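Local coordinates for protein enolase (alpha proteobacterium BAL199, PDB 3UGV) that binds magnesium and, as a mandelate racemase/muconate lactonizing enzyme-like member of the enolase superfamily, probably acts on a carboxylate substrate held at that metal, at residues K159-N164 against A343-W348; G192-M197 against M223-Q228; D219-V224 against G246-E251; E251-Y256 against T271-G276. All coordinates share one frame; numbering follows the deposited sequence.

Contact 1 (K159-N164 against A343-W348)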
loop_
_atom_site.group_PDB
_atom_site.type_symbol
_atom_site.label_atom_id
_atom_site.label_comp_id
_atom_site.label_asym_id
_atom_site.label_seq_id
_atom_site.Cartn_x
_atom_site.Cartn_y
_atom_site.Cartn_z
ATOM N N LYS F 159 9.202 36.155 -11.097
ATOM C CA LYS F 159 10.480 35.626 -11.563
ATOM C C LYS F 159 10.224 34.743 -12.770
ATOM O O LYS F 159 9.311 33.924 -12.753
ATOM C CB LYS F 159 11.174 34.822 -10.452
ATOM C CG LYS F 159 12.667 34.566 -10.689
ATOM C CD LYS F 159 13.285 33.767 -9.549
ATOM C CE LYS F 159 12.504 32.477 -9.341
ATOM N NZ LYS F 159 12.976 31.671 -8.177
ATOM N N ALA F 160 11.001 34.921 -13.831
ATOM C CA ALA F 160 10.785 34.118 -15.029
ATOM C C ALA F 160 12.082 33.509 -15.517
ATOM O O ALA F 160 13.163 33.869 -15.064
ATOM C CB ALA F 160 10.139 34.950 -16.130
ATOM N N TYR F 161 11.966 32.564 -16.435
ATOM C CA TYR F 161 13.127 32.006 -17.102
ATOM C C TYR F 161 12.852 32.062 -18.586
ATOM O O TYR F 161 11.693 32.061 -19.017
ATOM C CB TYR F 161 13.400 30.566 -16.639
ATOM C CG TYR F 161 12.344 29.531 -17.045
ATOM C CD1 TYR F 161 12.491 28.786 -18.199
ATOM C CD2 TYR F 161 11.226 29.287 -16.250
ATOM C CE1 TYR F 161 11.550 27.841 -18.561
ATOM C CE2 TYR F 161 10.291 28.343 -16.598
ATOM C CZ TYR F 161 10.462 27.624 -17.759
ATOM O OH TYR F 161 9.548 26.693 -18.132
ATOM N N ASN F 162 13.915 32.108 -19.370
ATOM C CA ASN F 162 13.784 32.379 -20.789
ATOM C C ASN F 162 13.719 31.088 -21.610
ATOM O O ASN F 162 14.722 30.379 -21.747
ATOM C CB ASN F 162 14.964 33.265 -21.241
ATOM C CG ASN F 162 14.783 33.827 -22.643
ATOM O OD1 ASN F 162 14.039 33.283 -23.469
ATOM N ND2 ASN F 162 15.478 34.921 -22.924
ATOM N N SER F 163 12.552 30.779 -22.173
ATOM C CA SER F 163 12.467 29.617 -23.053
ATOM C C SER F 163 12.465 29.931 -24.551
ATOM O O SER F 163 12.056 29.095 -25.356
ATOM C CB SER F 163 11.305 28.679 -22.668
ATOM O OG SER F 163 10.047 29.273 -22.878
ATOM N N ASN F 164 12.949 31.112 -24.930
ATOM C CA ASN F 164 12.953 31.487 -26.347
ATOM C C ASN F 164 13.702 30.532 -27.285
ATOM O O ASN F 164 13.361 30.438 -28.464
ATOM C CB ASN F 164 13.515 32.886 -26.542
ATOM C CG ASN F 164 12.441 33.953 -26.599
ATOM O OD1 ASN F 164 11.251 33.669 -26.784
ATOM N ND2 ASN F 164 12.866 35.204 -26.457
ATOM N N ALA F 343 3.541 29.265 -6.291
ATOM C CA ALA F 343 4.187 29.813 -7.480
ATOM C C ALA F 343 5.679 29.559 -7.458
ATOM O O ALA F 343 6.337 29.728 -6.438
ATOM C CB ALA F 343 3.907 31.302 -7.599
ATOM N N HIS F 344 6.218 29.147 -8.592
ATOM C CA HIS F 344 7.618 28.776 -8.647
ATOM C C HIS F 344 8.317 29.594 -9.740
ATOM O O HIS F 344 8.917 30.633 -9.451
ATOM C CB HIS F 344 7.752 27.254 -8.842
ATOM C CG HIS F 344 9.145 26.738 -8.665
ATOM N ND1 HIS F 344 9.561 25.530 -9.189
ATOM C CD2 HIS F 344 10.225 27.270 -8.035
ATOM C CE1 HIS F 344 10.833 25.338 -8.885
ATOM N NE2 HIS F 344 11.264 26.385 -8.198
ATOM N N TRP F 345 8.227 29.149 -10.989
ATOM C CA TRP F 345 8.811 29.898 -12.107
ATOM C C TRP F 345 7.766 30.204 -13.166
ATOM O O TRP F 345 6.842 29.411 -13.403
ATOM C CB TRP F 345 9.921 29.104 -12.803
ATOM C CG TRP F 345 11.209 28.910 -12.051
ATOM C CD1 TRP F 345 11.513 27.887 -11.200
ATOM C CD2 TRP F 345 12.394 29.717 -12.146
ATOM N NE1 TRP F 345 12.802 28.012 -10.752
ATOM C CE2 TRP F 345 13.367 29.129 -11.312
ATOM C CE3 TRP F 345 12.721 30.891 -12.839
ATOM C CZ2 TRP F 345 14.654 29.673 -11.153
ATOM C CZ3 TRP F 345 14.003 31.427 -12.684
ATOM C CH2 TRP F 345 14.950 30.814 -11.855
ATOM N N LEU F 346 7.941 31.341 -13.832
ATOM C CA LEU F 346 7.131 31.693 -14.991
ATOM C C LEU F 346 7.913 31.416 -16.273
ATOM O O LEU F 346 9.025 31.909 -16.442
ATOM C CB LEU F 346 6.755 33.171 -14.940
ATOM C CG LEU F 346 5.871 33.579 -16.119
ATOM C CD1 LEU F 346 4.602 34.246 -15.648
ATOM C CD2 LEU F 346 6.623 34.455 -17.091
ATOM N N GLU F 347 7.351 30.625 -17.178
ATOM C CA GLU F 347 8.037 30.393 -18.440
ATOM C C GLU F 347 7.829 31.590 -19.349
ATOM O O GLU F 347 6.692 31.957 -19.630
ATOM C CB GLU F 347 7.520 29.138 -19.138
ATOM C CG GLU F 347 8.282 28.827 -20.420
ATOM C CD GLU F 347 7.713 27.635 -21.166
ATOM O OE1 GLU F 347 8.454 26.646 -21.393
ATOM O OE2 GLU F 347 6.519 27.688 -21.523
ATOM N N TRP F 348 8.920 32.191 -19.823
ATOM C CA TRP F 348 8.798 33.354 -20.690
ATOM C C TRP F 348 9.321 33.086 -22.087
ATOM O O TRP F 348 10.375 32.478 -22.262
ATOM C CB TRP F 348 9.490 34.582 -20.085
ATOM C CG TRP F 348 9.394 35.845 -20.932
ATOM C CD1 TRP F 348 8.421 36.809 -20.862
ATOM C CD2 TRP F 348 10.303 36.272 -21.965
ATOM N NE1 TRP F 348 8.673 37.805 -21.782
ATOM C CE2 TRP F 348 9.818 37.501 -22.470
ATOM C CE3 TRP F 348 11.477 35.741 -22.508
ATOM C CZ2 TRP F 348 10.464 38.198 -23.495
ATOM C CZ3 TRP F 348 12.124 36.443 -23.525
ATOM C CH2 TRP F 348 11.611 37.652 -24.009
HETATM O O HOH W 1 7.980 33.070 -10.378
HETATM O O HOH W 2 9.921 31.095 -6.826
#
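Strands 159-162 and 346-348 run parallel, their short axes 4.7 Å apart and turned by 40°, with L346 N bonded to K159 O, Y161 N to L346 O and W348 N to Y161 O. W348 O accepts from S163 N and, from above the carbonyl plane, from S163 OG at 3.3 Å. The K159 chain, bent at chi3 (55°), lies over one face of the W345 indole: CE is 3.6 Å from the six-membered ring centroid and NZ makes a cation-pi contact. A160 O meets the edge of that indole, 3.5 Å from W345 CZ3. Such first-to-last strand pairing is consistent with closure of the modified TIM barrel of the enolase superfamily. With an alanine in place of W345, the K159 ammonium would probably lose its aromatic face and E248 the donor W345 NE1. E347 CA covers one face of the Y161 ring; the E347 carboxylate goes to K194 and L328 N. N162 OD1, at the W348 indole edge, accepts from N164 N in an Asx turn.

Contact 2 (G192-M197 against M223-Q228). With MG (magnesium ion), chain B.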
loop_
_atom_site.group_PDB
_atom_site.type_symbol
_atom_site.label_atom_id
_atom_site.label_comp_id
_atom_site.label_asym_id
_atom_site.label_seq_id
_atom_site.Cartn_x
_atom_site.Cartn_y
_atom_site.Cartn_z
ATOM N N GLY F 192 17.314 32.125 -15.123
ATOM C CA GLY F 192 17.171 30.761 -15.594
ATOM C C GLY F 192 16.894 30.731 -17.085
ATOM O O GLY F 192 16.318 31.659 -17.637
ATOM N N LEU F 193 17.322 29.657 -17.734
ATOM C CA LEU F 193 17.173 29.486 -19.176
ATOM C C LEU F 193 16.614 28.086 -19.371
ATOM O O LEU F 193 17.014 27.175 -18.658
ATOM C CB LEU F 193 18.550 29.563 -19.856
ATOM C CG LEU F 193 19.324 30.874 -19.722
ATOM C CD1 LEU F 193 20.702 30.740 -20.327
ATOM C CD2 LEU F 193 18.565 31.999 -20.411
ATOM N N LYS F 194 15.700 27.896 -20.314
ATOM C CA LYS F 194 15.345 26.534 -20.699
ATOM C C LYS F 194 16.303 25.997 -21.755
ATOM O O LYS F 194 16.496 26.605 -22.803
ATOM C CB LYS F 194 13.908 26.425 -21.210
ATOM C CG LYS F 194 13.581 24.999 -21.679
ATOM C CD LYS F 194 12.108 24.733 -21.664
ATOM C CE LYS F 194 11.628 24.470 -20.259
ATOM N NZ LYS F 194 10.146 24.508 -20.226
ATOM N N LEU F 195 16.877 24.834 -21.478
ATOM C CA LEU F 195 17.811 24.197 -22.389
ATOM C C LEU F 195 17.186 22.903 -22.939
ATOM O O LEU F 195 16.795 22.021 -22.175
ATOM C CB LEU F 195 19.120 23.903 -21.645
ATOM C CG LEU F 195 20.203 23.152 -22.404
ATOM C CD1 LEU F 195 20.676 24.015 -23.544
ATOM C CD2 LEU F 195 21.350 22.777 -21.492
ATOM N N ARG F 196 17.075 22.787 -24.261
ATOM C CA ARG F 196 16.503 21.571 -24.833
ATOM C C ARG F 196 17.568 20.492 -25.013
ATOM O O ARG F 196 18.707 20.774 -25.395
ATOM C CB ARG F 196 15.789 21.846 -26.155
ATOM C CG ARG F 196 14.366 22.383 -26.010
ATOM C CD ARG F 196 14.294 23.889 -25.727
ATOM N NE ARG F 196 12.912 24.319 -25.489
ATOM C CZ ARG F 196 12.496 25.586 -25.504
ATOM N NH1 ARG F 196 13.363 26.559 -25.750
ATOM N NH2 ARG F 196 11.211 25.884 -25.278
ATOM N N MET F 197 17.191 19.255 -24.716
ATOM C CA MET F 197 18.086 18.115 -24.883
ATOM C C MET F 197 17.408 17.012 -25.699
ATOM O O MET F 197 16.192 17.032 -25.923
ATOM C CB MET F 197 18.526 17.562 -23.526
ATOM C CG MET F 197 19.516 18.469 -22.757
ATOM S SD MET F 197 20.431 17.537 -21.490
ATOM C CE MET F 197 21.537 18.784 -20.842
ATOM N N MET F 223 16.995 24.766 -16.915
ATOM C CA MET F 223 15.880 23.834 -16.918
ATOM C C MET F 223 16.015 23.033 -18.197
ATOM O O MET F 223 16.139 23.588 -19.277
ATOM C CB MET F 223 14.545 24.585 -16.919
ATOM C CG MET F 223 14.209 25.345 -15.644
ATOM S SD MET F 223 15.278 26.781 -15.333
ATOM C CE MET F 223 14.100 27.844 -14.487
ATOM N N VAL F 224 16.009 21.722 -18.090
ATOM C CA VAL F 224 16.210 20.908 -19.269
ATOM C C VAL F 224 14.908 20.230 -19.677
ATOM O O VAL F 224 14.206 19.656 -18.842
ATOM C CB VAL F 224 17.338 19.887 -19.042
ATOM C CG1 VAL F 224 17.085 18.585 -19.809
ATOM C CG2 VAL F 224 18.684 20.508 -19.410
ATOM N N ASP F 225 14.585 20.319 -20.962
ATOM C CA ASP F 225 13.359 19.736 -21.495
ATOM C C ASP F 225 13.665 18.758 -22.619
ATOM O O ASP F 225 14.333 19.118 -23.596
ATOM C CB ASP F 225 12.446 20.834 -22.036
ATOM C CG ASP F 225 11.005 20.359 -22.231
ATOM O OD1 ASP F 225 10.753 19.138 -22.428
ATOM O OD2 ASP F 225 10.118 21.219 -22.175
ATOM N N PHE F 226 13.171 17.528 -22.486
ATOM C CA PHE F 226 13.391 16.509 -23.509
ATOM C C PHE F 226 12.232 16.431 -24.478
ATOM O O PHE F 226 12.310 15.734 -25.475
ATOM C CB PHE F 226 13.572 15.140 -22.877
ATOM C CG PHE F 226 14.928 14.907 -22.298
ATOM C CD1 PHE F 226 15.966 14.471 -23.097
ATOM C CD2 PHE F 226 15.158 15.088 -20.943
ATOM C CE1 PHE F 226 17.226 14.229 -22.563
ATOM C CE2 PHE F 226 16.419 14.855 -20.399
ATOM C CZ PHE F 226 17.451 14.432 -21.213
ATOM N N ASN F 227 11.143 17.122 -24.163
ATOM C CA ASN F 227 9.950 17.097 -25.001
ATOM C C ASN F 227 9.449 15.703 -25.352
ATOM O O ASN F 227 9.130 15.445 -26.502
ATOM C CB ASN F 227 10.172 17.908 -26.281
ATOM C CG ASN F 227 10.213 19.400 -26.013
ATOM O OD1 ASN F 227 9.194 20.005 -25.689
ATOM N ND2 ASN F 227 11.396 19.999 -26.131
ATOM N N GLN F 228 9.380 14.817 -24.359
ATOM C CA GLN F 228 8.812 13.488 -24.537
ATOM C C GLN F 228 9.586 12.655 -25.556
ATOM O O GLN F 228 9.047 11.694 -26.088
ATOM C CB GLN F 228 7.362 13.600 -25.028
ATOM C CG GLN F 228 6.449 14.358 -24.111
ATOM C CD GLN F 228 5.023 14.397 -24.642
ATOM O OE1 GLN F 228 4.378 13.360 -24.796
ATOM N NE2 GLN F 228 4.531 15.599 -24.940
HETATM MG MG MG B . 8.194 21.639 -22.009
HETATM O O HOH W 3 8.019 23.689 -22.436
HETATM O O HOH W 4 10.593 22.665 -24.762
HETATM O O HOH W 5 7.780 21.499 -24.048
HETATM O O HOH W 6 8.155 19.525 -22.053
#
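Over one face of the F226 ring lies M197, whose CB is 4.1 Å from the ring centroid; its SD, oblique to the ring at 5.1 Å from the centroid, makes a Met-aromatic contact. The R196 guanidinium is covered on one face by K194 CD; at its edge a water lies in plane, 2.9 Å from R196 NE, which donates to it, while NH1 donates to G165 O and S163 O. N227 ND2 donates to the same water, linking two flat groups whose planes are 15° apart. Extended beyond CG (chi2 -160°), M197 crosses V224 at about a right angle and brings CE to 3.6 Å from V224 CG2, while L195 lies alongside that valine. Strands 192-196 and 221-225 are the parallel pair of a beta-alpha-beta crossover through helix 202-216, on which L195 and M197 pack, and four backbone bonds join them, from M223 N to L193 O through to M197 N to D225 O. D225 OD2 binds the magnesium at 2.0 Å, and OD1 accepts from N227 N, 2.7 Å away, in an Asx turn that, with the metal, helps fix the carboxylate's rotation. K194 NZ, in salt bridges to E251 and E347, also donates to a metal-bound water.

Contact 3 (D219-V224 against G246-E251). With MG (magnesium ion), chain B.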
loop_
_atom_site.group_PDB
_atom_site.type_symbol
_atom_site.label_atom_id
_atom_site.label_comp_id
_atom_site.label_asym_id
_atom_site.label_seq_id
_atom_site.Cartn_x
_atom_site.Cartn_y
_atom_site.Cartn_z
ATOM N N ASP F 219 25.442 30.595 -11.718
ATOM C CA ASP F 219 24.458 31.459 -11.099
ATOM C C ASP F 219 23.162 31.524 -11.927
ATOM O O ASP F 219 22.160 32.091 -11.491
ATOM C CB ASP F 219 25.013 32.856 -10.961
ATOM C CG ASP F 219 24.166 33.710 -10.063
ATOM O OD1 ASP F 219 24.189 33.444 -8.839
ATOM O OD2 ASP F 219 23.478 34.628 -10.572
ATOM N N THR F 220 23.210 30.967 -13.131
ATOM C CA THR F 220 22.055 30.870 -14.009
ATOM C C THR F 220 21.529 29.444 -13.949
ATOM O O THR F 220 22.250 28.501 -14.283
ATOM C CB THR F 220 22.424 31.180 -15.479
ATOM O OG1 THR F 220 23.017 32.480 -15.567
ATOM C CG2 THR F 220 21.193 31.154 -16.348
ATOM N N ALA F 221 20.281 29.294 -13.505
ATOM C CA ALA F 221 19.627 28.001 -13.448
ATOM C C ALA F 221 19.379 27.513 -14.865
ATOM O O ALA F 221 19.021 28.314 -15.731
ATOM C CB ALA F 221 18.304 28.116 -12.686
ATOM N N LEU F 222 19.587 26.215 -15.101
ATOM C CA LEU F 222 19.204 25.576 -16.368
ATOM C C LEU F 222 18.075 24.566 -16.176
ATOM O O LEU F 222 18.168 23.643 -15.358
ATOM C CB LEU F 222 20.387 24.875 -17.028
ATOM C CG LEU F 222 21.577 25.756 -17.375
ATOM C CD1 LEU F 222 22.657 24.903 -18.013
ATOM C CD2 LEU F 222 21.145 26.863 -18.313
ATOM N N MET F 223 16.995 24.766 -16.915
ATOM C CA MET F 223 15.880 23.834 -16.918
ATOM C C MET F 223 16.015 23.033 -18.197
ATOM O O MET F 223 16.139 23.588 -19.277
ATOM C CB MET F 223 14.545 24.585 -16.919
ATOM C CG MET F 223 14.209 25.345 -15.644
ATOM S SD MET F 223 15.278 26.781 -15.333
ATOM C CE MET F 223 14.100 27.844 -14.487
ATOM N N VAL F 224 16.009 21.722 -18.090
ATOM C CA VAL F 224 16.210 20.908 -19.269
ATOM C C VAL F 224 14.908 20.230 -19.677
ATOM O O VAL F 224 14.206 19.656 -18.842
ATOM C CB VAL F 224 17.338 19.887 -19.042
ATOM C CG1 VAL F 224 17.085 18.585 -19.809
ATOM C CG2 VAL F 224 18.684 20.508 -19.410
ATOM N N GLY F 246 23.689 19.269 -11.750
ATOM C CA GLY F 246 23.200 20.440 -11.037
ATOM C C GLY F 246 22.111 21.211 -11.775
ATOM O O GLY F 246 21.972 22.414 -11.587
ATOM N N LEU F 247 21.321 20.523 -12.600
ATOM C CA LEU F 247 20.208 21.160 -13.318
ATOM C C LEU F 247 19.106 21.595 -12.362
ATOM O O LEU F 247 18.942 21.009 -11.286
ATOM C CB LEU F 247 19.609 20.193 -14.340
ATOM C CG LEU F 247 20.597 19.627 -15.352
ATOM C CD1 LEU F 247 19.947 18.510 -16.135
ATOM C CD2 LEU F 247 21.108 20.755 -16.269
ATOM N N GLU F 248 18.355 22.622 -12.752
ATOM C CA GLU F 248 17.237 23.104 -11.946
ATOM C C GLU F 248 16.100 22.073 -11.983
ATOM O O GLU F 248 15.493 21.764 -10.966
ATOM C CB GLU F 248 16.734 24.439 -12.474
ATOM C CG GLU F 248 15.441 24.931 -11.814
ATOM C CD GLU F 248 15.663 25.633 -10.484
ATOM O OE1 GLU F 248 16.839 25.841 -10.098
ATOM O OE2 GLU F 248 14.655 25.997 -9.832
ATOM N N TRP F 249 15.829 21.527 -13.161
ATOM C CA TRP F 249 14.935 20.381 -13.261
ATOM C C TRP F 249 15.084 19.683 -14.588
ATOM O O TRP F 249 15.681 20.231 -15.513
ATOM C CB TRP F 249 13.474 20.786 -13.051
ATOM C CG TRP F 249 12.824 21.588 -14.165
ATOM C CD1 TRP F 249 12.657 21.216 -15.478
ATOM C CD2 TRP F 249 12.176 22.862 -14.032
ATOM N NE1 TRP F 249 11.981 22.199 -16.170
ATOM C CE2 TRP F 249 11.662 23.210 -15.300
ATOM C CE3 TRP F 249 11.983 23.742 -12.963
ATOM C CZ2 TRP F 249 10.983 24.403 -15.523
ATOM C CZ3 TRP F 249 11.310 24.926 -13.192
ATOM C CH2 TRP F 249 10.822 25.247 -14.460
ATOM N N ILE F 250 14.532 18.474 -14.667
ATOM C CA ILE F 250 14.449 17.712 -15.907
ATOM C C ILE F 250 12.975 17.534 -16.302
ATOM O O ILE F 250 12.150 17.056 -15.505
ATOM C CB ILE F 250 15.102 16.338 -15.740
ATOM C CG1 ILE F 250 16.589 16.497 -15.413
ATOM C CG2 ILE F 250 14.911 15.479 -16.982
ATOM C CD1 ILE F 250 17.194 15.220 -14.869
ATOM N N GLU F 251 12.651 17.903 -17.537
ATOM C CA GLU F 251 11.257 18.017 -17.949
ATOM C C GLU F 251 10.877 16.978 -18.992
ATOM O O GLU F 251 11.599 16.801 -19.974
ATOM C CB GLU F 251 11.009 19.425 -18.490
ATOM C CG GLU F 251 9.570 19.796 -18.725
ATOM C CD GLU F 251 9.433 21.239 -19.206
ATOM O OE1 GLU F 251 10.129 22.137 -18.659
ATOM O OE2 GLU F 251 8.641 21.470 -20.142
HETATM MG MG MG B . 8.194 21.639 -22.009
HETATM O O HOH W 7 20.664 24.769 -12.520
HETATM O O HOH W 3 8.019 23.689 -22.436
HETATM O O HOH W 5 7.780 21.499 -24.048
HETATM O O HOH W 6 8.155 19.525 -22.053
#
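M223 turns CG anti to its carbonyl carbon (chi1 -69°) and bends again at chi2 (68°), while W249 sets its indole between the backbone N and the carbonyl carbon (chi1 71°); together these turns lay M223 CG over the centre of the six-membered ring of W249. The packing is tight, with CG 3.3 Å from the ring centroid, and M223 SD stands higher above the same face, 4.8 Å from the centroid, as a Met-aromatic contact. E248 runs beside M223, its CG 4.0 Å from M223 SD. On the other face of the sheet from M223, L247 CD2 meets V224 CG2 at 4.0 Å. E248 N donates to L222 O, V224 N to W249 O and E251 N to V224 O, and a water bridges L222 N and G246 O. E251 OE1, somewhat out of the indole plane of W249, accepts from W249 NE1 at 3.1 Å through its anti lone pair, a second donor beside K194; the other oxygen, OE2, holds magnesium at 1.9 Å. An alanine at W249 is likely to open a gap beside M223 CG and take from the metal-binding glutamate one of the donors that fix its rotation. Strands 221-225 and 249-251 are neighbours in the barrel wall, joined through helix 232-242; L222 and L247 pack outward on W213 of helix 202-216, while W249 touches M274 of strand 273-275 and meets Y161 edge-to-face.

Contact 4 (E251-Y256 against T271-G276). With MG (magnesium ion), chain B.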
loop_
_atom_site.group_PDB
_atom_site.type_symbol
_atom_site.label_atom_id
_atom_site.label_comp_id
_atom_site.label_asym_id
_atom_site.label_seq_id
_atom_site.Cartn_x
_atom_site.Cartn_y
_atom_site.Cartn_z
ATOM N N GLU F 251 12.651 17.903 -17.537
ATOM C CA GLU F 251 11.257 18.017 -17.949
ATOM C C GLU F 251 10.877 16.978 -18.992
ATOM O O GLU F 251 11.599 16.801 -19.974
ATOM C CB GLU F 251 11.009 19.425 -18.490
ATOM C CG GLU F 251 9.570 19.796 -18.725
ATOM C CD GLU F 251 9.433 21.239 -19.206
ATOM O OE1 GLU F 251 10.129 22.137 -18.659
ATOM O OE2 GLU F 251 8.641 21.470 -20.142
ATOM N N GLU F 252 9.755 16.295 -18.736
ATOM C CA GLU F 252 9.099 15.339 -19.657
ATOM C C GLU F 252 10.026 14.473 -20.501
ATOM O O GLU F 252 10.081 14.614 -21.733
ATOM C CB GLU F 252 8.098 16.058 -20.571
ATOM C CG GLU F 252 6.842 16.532 -19.856
ATOM C CD GLU F 252 5.767 17.053 -20.804
ATOM O OE1 GLU F 252 6.116 17.702 -21.822
ATOM O OE2 GLU F 252 4.565 16.815 -20.519
ATOM N N PRO F 253 10.768 13.572 -19.852
ATOM C CA PRO F 253 11.663 12.756 -20.682
ATOM C C PRO F 253 10.911 11.767 -21.578
ATOM O O PRO F 253 11.423 11.433 -22.634
ATOM C CB PRO F 253 12.523 12.006 -19.650
ATOM C CG PRO F 253 11.829 12.190 -18.331
ATOM C CD PRO F 253 11.055 13.455 -18.415
ATOM N N VAL F 254 9.731 11.309 -21.158
ATOM C CA VAL F 254 8.990 10.285 -21.897
ATOM C C VAL F 254 7.579 10.755 -22.186
ATOM O O VAL F 254 7.194 11.841 -21.771
ATOM C CB VAL F 254 8.930 8.927 -21.141
ATOM C CG1 VAL F 254 10.327 8.430 -20.827
ATOM C CG2 VAL F 254 8.096 9.041 -19.867
ATOM N N VAL F 255 6.819 9.946 -22.917
ATOM C CA VAL F 255 5.477 10.340 -23.343
ATOM C C VAL F 255 4.562 10.631 -22.143
ATOM O O VAL F 255 4.540 9.899 -21.159
ATOM C CB VAL F 255 4.837 9.292 -24.277
ATOM C CG1 VAL F 255 4.596 8.000 -23.528
ATOM C CG2 VAL F 255 3.541 9.829 -24.837
ATOM N N TYR F 256 3.792 11.708 -22.251
ATOM C CA TYR F 256 3.227 12.370 -21.082
ATOM C C TYR F 256 2.262 11.575 -20.228
ATOM O O TYR F 256 2.091 11.907 -19.058
ATOM C CB TYR F 256 2.596 13.718 -21.464
ATOM C CG TYR F 256 1.258 13.670 -22.224
ATOM C CD1 TYR F 256 0.057 13.353 -21.570
ATOM C CD2 TYR F 256 1.194 14.009 -23.577
ATOM C CE1 TYR F 256 -1.171 13.354 -22.257
ATOM C CE2 TYR F 256 -0.027 14.014 -24.274
ATOM C CZ TYR F 256 -1.197 13.686 -23.614
ATOM O OH TYR F 256 -2.385 13.694 -24.319
ATOM N N THR F 271 17.515 14.880 -8.958
ATOM C CA THR F 271 17.096 16.151 -9.556
ATOM C C THR F 271 15.566 16.177 -9.679
ATOM O O THR F 271 14.960 15.171 -10.002
ATOM C CB THR F 271 17.769 16.334 -10.942
ATOM O OG1 THR F 271 19.197 16.393 -10.773
ATOM C CG2 THR F 271 17.285 17.593 -11.647
ATOM N N PRO F 272 14.931 17.326 -9.401
ATOM C CA PRO F 272 13.469 17.349 -9.542
ATOM C C PRO F 272 13.007 16.978 -10.957
ATOM O O PRO F 272 13.617 17.378 -11.954
ATOM C CB PRO F 272 13.110 18.816 -9.225
ATOM C CG PRO F 272 14.230 19.302 -8.349
ATOM C CD PRO F 272 15.458 18.609 -8.887
ATOM N N LEU F 273 11.928 16.206 -11.030
ATOM C CA LEU F 273 11.345 15.808 -12.298
ATOM C C LEU F 273 10.092 16.647 -12.540
ATOM O O LEU F 273 9.210 16.718 -11.681
ATOM C CB LEU F 273 10.983 14.331 -12.272
ATOM C CG LEU F 273 10.304 13.777 -13.521
ATOM C CD1 LEU F 273 11.258 13.875 -14.711
ATOM C CD2 LEU F 273 9.866 12.327 -13.270
ATOM N N MET F 274 10.032 17.277 -13.712
ATOM C CA MET F 274 8.997 18.249 -14.031
ATOM C C MET F 274 8.075 17.703 -15.109
ATOM O O MET F 274 8.541 17.167 -16.104
ATOM C CB MET F 274 9.642 19.554 -14.530
ATOM C CG MET F 274 8.679 20.511 -15.179
ATOM S SD MET F 274 7.465 21.262 -14.042
ATOM C CE MET F 274 8.406 22.603 -13.325
ATOM N N ILE F 275 6.770 17.828 -14.903
ATOM C CA ILE F 275 5.800 17.534 -15.952
ATOM C C ILE F 275 4.599 18.430 -15.736
ATOM O O ILE F 275 4.575 19.239 -14.802
ATOM C CB ILE F 275 5.298 16.055 -15.942
ATOM C CG1 ILE F 275 4.471 15.780 -14.691
ATOM C CG2 ILE F 275 6.460 15.074 -16.075
ATOM C CD1 ILE F 275 3.918 14.342 -14.623
ATOM N N GLY F 276 3.596 18.299 -16.589
ATOM C CA GLY F 276 2.373 19.044 -16.361
ATOM C C GLY F 276 1.842 19.819 -17.542
ATOM O O GLY F 276 0.642 20.069 -17.605
HETATM MG MG MG B . 8.194 21.639 -22.009
HETATM O O HOH W 8 2.740 16.713 -18.879
HETATM O O HOH W 3 8.019 23.689 -22.436
HETATM O O HOH W 5 7.780 21.499 -24.048
HETATM O O HOH W 6 8.155 19.525 -22.053
#
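The E251 and M274 side chains run alongside each other, E251 CG 3.7 Å from M274 CG. M274 O is met twice: E252 N donates to it at 3.0 Å, and E251 CA approaches it at 3.4 Å in a CA-H...O contact. Next along the chain, the E252 and I275 side chains cross at about a right angle, E252 CG 4.1 Å from I275 CG2, and P253 CD rests on L273 CD1 at 3.7 Å. A water joins E252 to G276, donating to E252 OE2 and accepting from G276 N 2.9 Å away; N278 ND2 is a second donor to that carboxylate oxygen. This is the parallel pairing of strands 249-251 and 273-275, linked by helix 259-268 in a beta-alpha-beta crossover, at the end of the barrel where the metal sits. E251 OE2 is a ligand of the magnesium, whose shell D225, E277 and three waters complete, while K194 holds E251 OE1. The chain leaves the strand through E252 with left-handed backbone angles (phi 37°, psi 67°), and P253 then wedges between helices 232-242 and 259-268. G276, on the other segment, has backbone angles that call for glycine.

Overall arrangement
Contacts 2, 3 and 4 follow one another along the chain and take up neighbouring strands of one parallel sheet, 192-196, 221-225, 249-251 and 273-275. Contacts 2 and 3 share M223 and V224 and have centres about 8 Å apart; contacts 3 and 4 share E251, with centres about 13 Å apart. Contact 1 encloses all three in sequence, pairing strands 157-162 and 346-348 about 12 Å from the centres of contacts 2 and 3. It touches both of these, through the K194 salt bridge to E347 and through W345, but not contact 4. Successive strands thus deliver D225 and E251 to one magnesium, illustrating how a barrel gathers ligands distant in sequence.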